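Amphoterin-induced protein 1 (Mus musculus, PDB 2XOT) promotes growth and fasciculation of neurites as a dimeric neuronal cell-surface adhesion protein, whose leucine-rich repeat and immunoglobulin domains form this extracellular piece. Local coordinates at residues 150-153 and 154-157; 185-188 and 189-192; 256-259 and 260-264. One frame throughout, in Å; residues are numbered along the deposited sequence.

Interaction 1. Residues 150-153 and 154-157; sequences RFPV and ELIK
Arg150 reaches along the outside of the turn to Glu154 and closes a salt bridge over four residues. The stronger arm runs from NH2 of Arg150 to OE1 of Glu154 at 2.5 Å, with an N-H...O angle of 155°; the oxygen lies close to the guanidinium plane and is met on its syn side. The second arm, NH1 to OE2, is weak, and the two flat groups are turned 35° apart, so the pair is lopsided rather than a symmetrical fork. Both chains bend to meet, Arg150 at chi3 and Glu154 at chi2. CG1 of Val153 lies 3.4 Å from OE2 of Glu154, a methyl group beside the carboxylate.

On the buried side the contacts are apolar. CD1 of Ile156 sits at the edge of the Phe151 ring, 3.8 Å from CZ, close to the ring plane. CD1 of Leu155 rests against CB and CG of Pro152, 4.0 Å from CB.

Backbone bonds shape the turn beneath these side chains. Pro152 is the centre of an inverse gamma turn, whose bond from Val153 N to Phe151 O is weak. Next, Leu155 N binds Pro152 O, and Val153 O accepts twice, from Ile156 N at 3.1 Å and from Lys157 N at 2.9 Å.

All this belongs to the fifth leucine-rich repeat, in the loop that returns from strand 140-142 toward strand 167-169. Phe151 and Ile156 pack on Leu183 of helix 180-184 and on Leu194 of strand 194-195, while Leu155 touches Leu162.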
loop_
_atom_site.group_PDB
_atom_site.type_symbol
_atom_site.label_atom_id
_atom_site.label_comp_id
_atom_site.label_asym_id
_atom_site.label_seq_id
_atom_site.Cartn_x
_atom_site.Cartn_y
_atom_site.Cartn_z
ATOM N N ARG B 150 9.996 27.563 11.343
ATOM C CA ARG B 150 8.571 27.917 11.387
ATOM C C ARG B 150 7.640 26.738 11.112
ATOM O O ARG B 150 7.692 26.102 10.044
ATOM C CB ARG B 150 8.212 29.032 10.397
ATOM C CG ARG B 150 6.824 29.599 10.694
ATOM C CD ARG B 150 6.289 30.574 9.653
ATOM N NE ARG B 150 5.629 29.853 8.588
ATOM C CZ ARG B 150 4.317 29.672 8.477
ATOM N NH1 ARG B 150 3.449 30.147 9.356
ATOM N NH2 ARG B 150 3.879 29.005 7.448
ATOM N N PHE B 151 6.739 26.479 12.065
ATOM C CA PHE B 151 5.730 25.446 11.886
ATOM C C PHE B 151 4.827 25.816 10.710
ATOM O O PHE B 151 4.211 26.874 10.720
ATOM C CB PHE B 151 4.875 25.262 13.141
ATOM C CG PHE B 151 3.900 24.135 13.030
ATOM C CD1 PHE B 151 4.281 22.840 13.327
ATOM C CD2 PHE B 151 2.588 24.365 12.629
ATOM C CE1 PHE B 151 3.388 21.798 13.222
ATOM C CE2 PHE B 151 1.691 23.312 12.518
ATOM C CZ PHE B 151 2.096 22.034 12.806
ATOM N N PRO B 152 4.748 24.946 9.692
ATOM C CA PRO B 152 3.864 25.169 8.528
ATOM C C PRO B 152 2.377 24.922 8.801
ATOM O O PRO B 152 1.797 23.970 8.288
ATOM C CB PRO B 152 4.406 24.186 7.495
ATOM C CG PRO B 152 5.065 23.118 8.283
ATOM C CD PRO B 152 5.549 23.718 9.561
ATOM N N VAL B 153 1.757 25.804 9.578
ATOM C CA VAL B 153 0.396 25.584 10.043
ATOM C C VAL B 153 -0.612 25.516 8.892
ATOM O O VAL B 153 -1.658 24.894 9.017
ATOM C CB VAL B 153 -0.024 26.658 11.074
ATOM C CG1 VAL B 153 -0.269 28.012 10.382
ATOM C CG2 VAL B 153 -1.256 26.183 11.875
ATOM N N GLU B 154 -0.269 26.108 7.751
ATOM C CA GLU B 154 -1.166 26.129 6.597
ATOM C C GLU B 154 -1.378 24.751 5.977
ATOM O O GLU B 154 -2.349 24.552 5.247
ATOM C CB GLU B 154 -0.655 27.089 5.509
ATOM C CG GLU B 154 -0.562 28.557 5.935
ATOM C CD GLU B 154 0.622 28.845 6.854
ATOM O OE1 GLU B 154 1.610 28.071 6.846
ATOM O OE2 GLU B 154 0.560 29.823 7.607
ATOM N N LEU B 155 -0.484 23.801 6.241
ATOM C CA LEU B 155 -0.687 22.429 5.758
ATOM C C LEU B 155 -1.944 21.792 6.355
ATOM O O LEU B 155 -2.613 20.994 5.688
ATOM C CB LEU B 155 0.531 21.547 6.052
ATOM C CG LEU B 155 1.765 21.829 5.188
ATOM C CD1 LEU B 155 2.975 21.004 5.639
ATOM C CD2 LEU B 155 1.433 21.571 3.712
ATOM N N ILE B 156 -2.251 22.147 7.607
ATOM C CA ILE B 156 -3.287 21.459 8.372
ATOM C C ILE B 156 -4.430 22.329 8.911
ATOM O O ILE B 156 -5.452 21.787 9.336
ATOM C CB ILE B 156 -2.663 20.651 9.525
ATOM C CG1 ILE B 156 -1.866 21.560 10.472
ATOM C CG2 ILE B 156 -1.815 19.523 8.946
ATOM C CD1 ILE B 156 -1.328 20.865 11.674
ATOM N N LYS B 157 -4.286 23.652 8.868
ATOM C CA LYS B 157 -5.318 24.567 9.361
ATOM C C LYS B 157 -6.525 24.642 8.422
ATOM O O LYS B 157 -6.381 24.877 7.230
ATOM C CB LYS B 157 -4.718 25.966 9.542
ATOM C CG LYS B 157 -5.588 26.959 10.292
ATOM C CD LYS B 157 -4.804 28.252 10.480
ATOM C CE LYS B 157 -5.586 29.292 11.266
ATOM N NZ LYS B 157 -4.709 30.422 11.692
#

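Interaction 2. Residues 185-188 and 189-192; sequences KLPA and WVKN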
loop_
_atom_site.group_PDB
_atom_site.type_symbol
_atom_site.label_atom_id
_atom_site.label_comp_id
_atom_site.label_asym_id
_atom_site.label_seq_id
_atom_site.Cartn_x
_atom_site.Cartn_y
_atom_site.Cartn_z
ATOM N N LYS B 185 -7.527 23.062 17.926
ATOM C CA LYS B 185 -8.737 22.965 17.119
ATOM C C LYS B 185 -8.750 21.809 16.146
ATOM O O LYS B 185 -9.811 21.466 15.603
ATOM C CB LYS B 185 -8.925 24.264 16.333
ATOM C CG LYS B 185 -9.411 25.380 17.189
ATOM C CD LYS B 185 -9.161 26.752 16.578
ATOM C CE LYS B 185 -9.701 27.818 17.538
ATOM N NZ LYS B 185 -9.236 29.199 17.239
ATOM N N LEU B 186 -7.592 21.195 15.913
ATOM C CA LEU B 186 -7.491 20.128 14.921
ATOM C C LEU B 186 -8.254 18.898 15.400
ATOM O O LEU B 186 -8.359 18.666 16.588
ATOM C CB LEU B 186 -6.032 19.728 14.659
ATOM C CG LEU B 186 -5.120 20.487 13.684
ATOM C CD1 LEU B 186 -5.582 21.889 13.461
ATOM C CD2 LEU B 186 -3.650 20.446 14.179
ATOM N N PRO B 187 -8.774 18.103 14.463
ATOM C CA PRO B 187 -9.341 16.819 14.835
ATOM C C PRO B 187 -8.233 15.875 15.313
ATOM O O PRO B 187 -7.125 15.920 14.802
ATOM C CB PRO B 187 -9.987 16.312 13.540
ATOM C CG PRO B 187 -9.401 17.100 12.463
ATOM C CD PRO B 187 -8.823 18.349 13.015
ATOM N N ALA B 188 -8.553 15.057 16.303
ATOM C CA ALA B 188 -7.612 14.139 16.926
ATOM C C ALA B 188 -6.952 13.201 15.941
ATOM O O ALA B 188 -5.838 12.786 16.182
ATOM C CB ALA B 188 -8.316 13.341 18.026
ATOM N N TRP B 189 -7.617 12.876 14.830
ATOM C CA TRP B 189 -6.987 12.062 13.770
ATOM C C TRP B 189 -5.835 12.745 13.047
ATOM O O TRP B 189 -4.959 12.060 12.509
ATOM C CB TRP B 189 -8.007 11.522 12.742
ATOM C CG TRP B 189 -8.708 12.502 11.843
ATOM C CD1 TRP B 189 -9.994 12.986 11.994
ATOM C CD2 TRP B 189 -8.226 13.044 10.596
ATOM N NE1 TRP B 189 -10.310 13.811 10.953
ATOM C CE2 TRP B 189 -9.252 13.871 10.080
ATOM C CE3 TRP B 189 -7.029 12.930 9.884
ATOM C CZ2 TRP B 189 -9.111 14.578 8.875
ATOM C CZ3 TRP B 189 -6.887 13.626 8.691
ATOM C CH2 TRP B 189 -7.918 14.445 8.201
ATOM N N VAL B 190 -5.830 14.075 13.036
ATOM C CA VAL B 190 -4.676 14.819 12.555
ATOM C C VAL B 190 -3.611 14.867 13.663
ATOM O O VAL B 190 -2.447 14.571 13.425
ATOM C CB VAL B 190 -5.064 16.211 12.066
ATOM C CG1 VAL B 190 -3.825 17.004 11.688
ATOM C CG2 VAL B 190 -6.002 16.089 10.842
ATOM N N LYS B 191 -4.023 15.178 14.881
ATOM C CA LYS B 191 -3.077 15.294 15.989
ATOM C C LYS B 191 -2.359 13.978 16.211
ATOM O O LYS B 191 -1.197 13.957 16.657
ATOM C CB LYS B 191 -3.782 15.721 17.294
ATOM C CG LYS B 191 -4.550 17.041 17.294
ATOM C CD LYS B 191 -5.540 17.121 18.511
ATOM C CE LYS B 191 -6.075 18.514 18.722
ATOM N NZ LYS B 191 -7.111 18.609 19.808
ATOM N N ASN B 192 -3.061 12.869 15.962
ATOM C CA ASN B 192 -2.509 11.536 16.173
ATOM C C ASN B 192 -1.206 11.290 15.381
ATOM O O ASN B 192 -0.345 10.525 15.811
ATOM C CB ASN B 192 -3.541 10.491 15.785
ATOM C CG ASN B 192 -3.141 9.105 16.168
ATOM O OD1 ASN B 192 -2.881 8.271 15.307
ATOM N ND2 ASN B 192 -3.148 8.823 17.446
HETATM O O HOH W 1 -9.168 17.266 19.275
#
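The first turn of helix 188-191, with Pro187 as its N-cap residue, belongs to the C-terminal cap (LRRCT) of the leucine-rich repeat domain. Pro187 O accepts from two N-H groups of the new helix, Val190 N at 2.9 Å and Lys191 N at 3.2 Å. Ala188 O then accepts from Asn192 N.

The proline ring also packs against the turn it starts. Its CG lies over one face of the Trp189 indole in a CH-pi contact, 4.1 Å from the centroid of the five-membered ring and 26° off the normal. The two side chains run alongside each other, pointing the same way, with CB of Pro187 3.6 Å from Trp189 NE1. CG2 of Val190 shares that indole face, also offset toward the rim, on the side of the six-membered ring, and is itself 3.9 Å from CG of Pro187. Trp189 is placed for this by a chi1 of 67°, which sets CG between its backbone N and carbonyl carbon and brings the indole back beside the proline.

Lys191 takes another course. Its extended chain runs back along the preceding residues, CG passing 4.0 Å from CB of Leu186. Its NZ donates to a water at 2.5 Å, and this water in turn donates to Leu186 O; NZ is also hydrogen-bonded to Gln184 O. The ammonium thus links Gln184, at the end of helix 180-184, and through the water Leu186, to the next helix.

Asp269 OD1 accepts from Ala188 N at the helix start, while Ser221 OG binds Lys191 O. The turn follows helix 180-184 and touches helix 220-223 through Ser221 and the immunoglobulin domain through Asp269 and Gln273.

Interaction 3. Residues 256-259 and 260-264; sequences WEAH and LGDTL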
loop_
_atom_site.group_PDB
_atom_site.type_symbol
_atom_site.label_atom_id
_atom_site.label_comp_id
_atom_site.label_asym_id
_atom_site.label_seq_id
_atom_site.Cartn_x
_atom_site.Cartn_y
_atom_site.Cartn_z
ATOM N N TRP B 256 -20.117 20.680 27.991
ATOM C CA TRP B 256 -20.598 21.687 27.052
ATOM C C TRP B 256 -21.913 22.299 27.525
ATOM O O TRP B 256 -22.720 21.565 28.150
ATOM C CB TRP B 256 -20.762 21.084 25.665
ATOM N N GLU B 257 -22.127 23.550 27.317
ATOM C CA GLU B 257 -23.305 24.237 27.839
ATOM C C GLU B 257 -24.144 24.746 26.676
ATOM O O GLU B 257 -23.618 25.322 25.723
ATOM C CB GLU B 257 -22.899 25.375 28.788
ATOM N N ALA B 258 -25.446 24.493 26.735
ATOM C CA ALA B 258 -26.365 24.924 25.688
ATOM C C ALA B 258 -27.570 25.645 26.291
ATOM O O ALA B 258 -27.907 25.460 27.456
ATOM C CB ALA B 258 -26.833 23.732 24.873
ATOM N N HIS B 259 -28.206 26.480 25.483
ATOM C CA HIS B 259 -29.463 27.078 25.860
ATOM C C HIS B 259 -30.583 26.330 25.173
ATOM O O HIS B 259 -30.417 25.734 24.096
ATOM C CB HIS B 259 -29.503 28.565 25.494
ATOM C CG HIS B 259 -28.493 29.386 26.226
ATOM N ND1 HIS B 259 -28.719 29.902 27.487
ATOM C CD2 HIS B 259 -27.236 29.757 25.887
ATOM C CE1 HIS B 259 -27.649 30.567 27.886
ATOM N NE2 HIS B 259 -26.735 30.497 26.934
ATOM N N LEU B 260 -31.736 26.368 25.819
ATOM C CA LEU B 260 -32.961 25.832 25.262
ATOM C C LEU B 260 -33.167 26.309 23.818
ATOM O O LEU B 260 -33.003 27.488 23.520
ATOM C CB LEU B 260 -34.122 26.275 26.146
ATOM C CG LEU B 260 -35.438 25.549 25.953
ATOM C CD1 LEU B 260 -35.435 24.257 26.782
ATOM C CD2 LEU B 260 -36.584 26.494 26.345
ATOM N N GLY B 261 -33.476 25.383 22.917
ATOM C CA GLY B 261 -33.718 25.712 21.507
ATOM C C GLY B 261 -32.467 25.778 20.639
ATOM O O GLY B 261 -32.564 25.925 19.422
ATOM N N ASP B 262 -31.285 25.672 21.239
ATOM C CA ASP B 262 -30.052 25.692 20.452
ATOM C C ASP B 262 -30.017 24.526 19.474
ATOM O O ASP B 262 -30.667 23.495 19.678
ATOM C CB ASP B 262 -28.814 25.611 21.349
ATOM C CG ASP B 262 -28.455 26.932 21.992
ATOM O OD1 ASP B 262 -29.066 27.956 21.631
ATOM O OD2 ASP B 262 -27.534 26.952 22.852
ATOM N N THR B 263 -29.253 24.714 18.409
ATOM C CA THR B 263 -28.942 23.649 17.484
ATOM C C THR B 263 -27.452 23.395 17.645
ATOM O O THR B 263 -26.662 24.326 17.594
ATOM C CB THR B 263 -29.317 24.035 16.052
ATOM O OG1 THR B 263 -30.751 24.134 15.957
ATOM C CG2 THR B 263 -28.812 22.994 15.064
ATOM N N LEU B 264 -27.084 22.132 17.868
ATOM C CA LEU B 264 -25.754 21.766 18.351
ATOM C C LEU B 264 -25.292 20.486 17.653
ATOM O O LEU B 264 -26.057 19.534 17.557
ATOM C CB LEU B 264 -25.840 21.505 19.871
ATOM C CG LEU B 264 -24.634 21.722 20.794
ATOM C CD1 LEU B 264 -24.786 20.898 22.068
ATOM C CD2 LEU B 264 -23.338 21.386 20.126
#
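With chi1 at -79°, Asp262 sets its CG beside its own backbone N and opposite the carbonyl carbon, and the carboxylate swings back toward the backbone of His259. There OD2 accepts from His259 N at 2.8 Å, with an N-H...O angle of 164°. The donor arrives from well above the carboxylate plane, 62° out of it. His259 lies alongside Asp262, the two side chains pointing the same way. OD2 lies off the imidazole edge, near the ring plane, 4.1 Å from CD2, while the ring and carboxylate planes are nearly perpendicular. OD2 also comes within 3.9 Å of Ala258 CB.

The backbone answers in the other direction: Asp262 N donates to His259 O at 3.0 Å, closing a type II beta turn from His259 to Asp262. His259 and Asp262 are thus joined twice, each backbone N-H used once. Gly261, with positive phi, fills the third position of the turn, where a type II turn favours glycine. This turn leads the chain of the immunoglobulin I-set domain out of edge strand 257-259 and across toward strand 264-266. Past it, CD1 of Leu264 comes back to 4.5 Å from CB of Ala258, a loose apolar contact, and both side chains lie on Leu333 of strand 326-336.

The imidazole is held from outside the turn. ND1 of His259 is hydrogen-bonded to Phe338 O, and its ring meets that of Tyr336 with the planes at a shallow angle. Leu260 O accepts from Thr339 OG1.

In the fold
The three contacts come one after another along the chain. Interactions 1 and 2 are neighbours, their centres 13 Å apart, at the C-terminal end of the repeat solenoid: CD1 of Ile156 meets CD2 of Leu186 at 3.4 Å, and CG2 of Ile156 also packs on Val190 CG1. The fifth repeat is thereby joined directly to the C-terminal cap. Interaction 3 belongs to the other domain, on the edge strand of one sheet of the immunoglobulin domain; its centre lies 25 Å from that of interaction 2 and 32 Å from that of interaction 1, with no touch to either. Interaction 2, bonded to Asp269, stands where the cap of the repeat domain meets the immunoglobulin domain.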